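PDB 5I2A: diol-dehydratase from Roseburia inulinivorans, which probably acts as a B12-independent, glycyl-radical-type lyase that dehydrates diols such as 1,2-propanediol. Local coordinates for residues 173-178 and 295-300. Sequence-based numbering, arbitrary orientation.
Sequences TVLAIG and YPYYEK
Tyr297 reaches across from one helix to lay the end of its phenol on the backbone turn of another at Leu175 and Ala176, and this single long side chain makes the whole contact. The backbones stay well apart, 8.8 Å between the CA atoms of Leu175 and Tyr297, a gap that suits a residue as extended as tyrosine.

The apolar part of the meeting belongs to Leu175, which is buried, a place fit for an apolar side chain. It meets the ring obliquely, with CB and CD1 on the same side of the ring plane. CB of Leu175 lies 3.3 Å from OH and 3.6 Å from CZ of Tyr297, while CD1 of Leu175 lies 3.9 Å from CE1 of Tyr297. Tyr297 has CG anti to its own carbonyl carbon (chi1 -57°), a torsion that sends the ring out toward helix 171-190.

The polar end rests against the peptide joining Leu175 to Ala176. OH of Tyr297 is 3.2 Å from C of Leu175 and equally 3.2 Å from N of Ala176, but the angle at that amide is poor, and the approach to O of Leu175 is also poorly angled; these are van der Waals neighbours rather than bonds. Ala176 is exposed at the margin, where its bare methyl comes up to the hydroxyl, CB standing 3.7 Å from OH of Tyr297. With the phenol cut back to an alanine, the space between the helices would probably be left unfilled, and Leu175 and Ala176 would lose their neighbour across the contact.

The centre of the contact lies about 29 Å from the centre of the chain, toward its periphery, and both helices fall within the pyruvate formate lyase-like region. Helix 262-279 touches both partners, Ser268 against Leu175 and Ala265 against Tyr297, so helices 171-190 and 295-303 are joined both directly and through it.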
loop_
_atom_site.group_PDB
_atom_site.type_symbol
_atom_site.label_atom_id
_atom_site.label_comp_id
_atom_site.label_asym_id
_atom_site.label_seq_id
_atom_site.Cartn_x
_atom_site.Cartn_y
_atom_site.Cartn_z
ATOM N N THR A 173 -2.357 29.939 4.433
ATOM C CA THR A 173 -0.953 29.638 4.214
ATOM C C THR A 173 -0.546 30.068 2.806
ATOM O O THR A 173 0.493 30.692 2.618
ATOM C CB THR A 173 -0.639 28.145 4.410
ATOM O OG1 THR A 173 -0.860 27.793 5.782
ATOM C CG2 THR A 173 0.807 27.871 4.048
ATOM N N VAL A 174 -1.378 29.748 1.824
ATOM C CA VAL A 174 -1.089 30.108 0.441
ATOM C C VAL A 174 -1.032 31.639 0.274
ATOM O O VAL A 174 -0.163 32.165 -0.408
ATOM C CB VAL A 174 -2.141 29.508 -0.524
ATOM C CG1 VAL A 174 -1.879 29.952 -1.958
ATOM C CG2 VAL A 174 -2.147 27.969 -0.427
ATOM N N LEU A 175 -1.962 32.338 0.909
ATOM C CA LEU A 175 -1.987 33.795 0.863
ATOM C C LEU A 175 -0.726 34.408 1.479
ATOM O O LEU A 175 -0.156 35.323 0.910
ATOM C CB LEU A 175 -3.230 34.333 1.583
ATOM C CG LEU A 175 -4.575 33.982 0.956
ATOM C CD1 LEU A 175 -5.725 34.505 1.791
ATOM C CD2 LEU A 175 -4.653 34.558 -0.423
ATOM N N ALA A 176 -0.288 33.887 2.625
ATOM C CA ALA A 176 0.808 34.511 3.349
ATOM C C ALA A 176 2.197 34.129 2.812
ATOM O O ALA A 176 3.083 34.966 2.793
ATOM C CB ALA A 176 0.703 34.186 4.849
ATOM N N ILE A 177 2.408 32.884 2.377
ATOM C CA ILE A 177 3.753 32.521 1.950
ATOM C C ILE A 177 3.805 32.050 0.502
ATOM O O ILE A 177 4.875 31.856 -0.049
ATOM C CB ILE A 177 4.395 31.447 2.891
ATOM C CG1 ILE A 177 3.741 30.059 2.755
ATOM C CG2 ILE A 177 4.383 31.931 4.336
ATOM C CD1 ILE A 177 4.385 28.977 3.679
ATOM N N GLY A 178 2.650 31.909 -0.131
ATOM C CA GLY A 178 2.613 31.442 -1.505
ATOM C C GLY A 178 2.925 29.959 -1.627
ATOM O O GLY A 178 3.358 29.331 -0.663
ATOM N N TYR A 295 -9.174 39.220 5.411
ATOM C CA TYR A 295 -9.262 40.564 5.959
ATOM C C TYR A 295 -7.937 41.347 5.981
ATOM O O TYR A 295 -7.940 42.520 5.621
ATOM C CB TYR A 295 -9.860 40.548 7.370
ATOM C CG TYR A 295 -10.109 41.952 7.842
ATOM C CD1 TYR A 295 -11.099 42.738 7.255
ATOM C CD2 TYR A 295 -9.322 42.519 8.834
ATOM C CE1 TYR A 295 -11.312 44.054 7.672
ATOM C CE2 TYR A 295 -9.524 43.817 9.255
ATOM C CZ TYR A 295 -10.514 44.580 8.674
ATOM O OH TYR A 295 -10.688 45.866 9.112
ATOM N N PRO A 296 -6.811 40.716 6.381
ATOM C CA PRO A 296 -5.563 41.490 6.376
ATOM C C PRO A 296 -5.203 42.044 4.997
ATOM O O PRO A 296 -4.644 43.131 4.913
ATOM C CB PRO A 296 -4.510 40.467 6.837
ATOM C CG PRO A 296 -5.268 39.494 7.643
ATOM C CD PRO A 296 -6.606 39.374 6.960
ATOM N N TYR A 297 -5.544 41.315 3.939
ATOM C CA TYR A 297 -5.244 41.752 2.580
ATOM C C TYR A 297 -6.174 42.877 2.160
ATOM O O TYR A 297 -5.773 43.799 1.461
ATOM C CB TYR A 297 -5.324 40.561 1.611
ATOM C CG TYR A 297 -4.386 39.479 2.071
ATOM C CD1 TYR A 297 -4.812 38.504 2.968
ATOM C CD2 TYR A 297 -3.051 39.490 1.692
ATOM C CE1 TYR A 297 -3.941 37.548 3.445
ATOM C CE2 TYR A 297 -2.172 38.528 2.154
ATOM C CZ TYR A 297 -2.622 37.557 3.025
ATOM O OH TYR A 297 -1.753 36.606 3.498
ATOM N N TYR A 298 -7.414 42.814 2.620
ATOM C CA TYR A 298 -8.361 43.877 2.356
ATOM C C TYR A 298 -7.947 45.157 3.090
ATOM O O TYR A 298 -7.856 46.225 2.494
ATOM C CB TYR A 298 -9.753 43.452 2.782
ATOM C CG TYR A 298 -10.763 44.570 2.780
ATOM C CD1 TYR A 298 -11.306 45.027 1.590
ATOM C CD2 TYR A 298 -11.195 45.157 3.968
ATOM C CE1 TYR A 298 -12.240 46.045 1.570
ATOM C CE2 TYR A 298 -12.142 46.182 3.958
ATOM C CZ TYR A 298 -12.656 46.615 2.748
ATOM O OH TYR A 298 -13.585 47.624 2.703
ATOM N N GLU A 299 -7.685 45.028 4.383
ATOM C CA GLU A 299 -7.376 46.174 5.218
ATOM C C GLU A 299 -6.142 46.935 4.728
ATOM O O GLU A 299 -6.152 48.157 4.666
ATOM C CB GLU A 299 -7.180 45.734 6.662
ATOM C CG GLU A 299 -6.908 46.884 7.605
ATOM C CD GLU A 299 -6.868 46.459 9.055
ATOM O OE1 GLU A 299 -6.045 45.586 9.397
ATOM O OE2 GLU A 299 -7.668 46.996 9.850
ATOM N N LYS A 300 -5.092 46.213 4.360
ATOM C CA LYS A 300 -3.863 46.856 3.923
ATOM C C LYS A 300 -4.065 47.668 2.646
ATOM O O LYS A 300 -3.625 48.812 2.563
ATOM C CB LYS A 300 -2.762 45.823 3.710
ATOM C CG LYS A 300 -1.450 46.422 3.237
ATOM C CD LYS A 300 -0.381 45.358 3.062
ATOM C CE LYS A 300 0.794 45.899 2.269
ATOM N NZ LYS A 300 1.902 44.911 2.186
#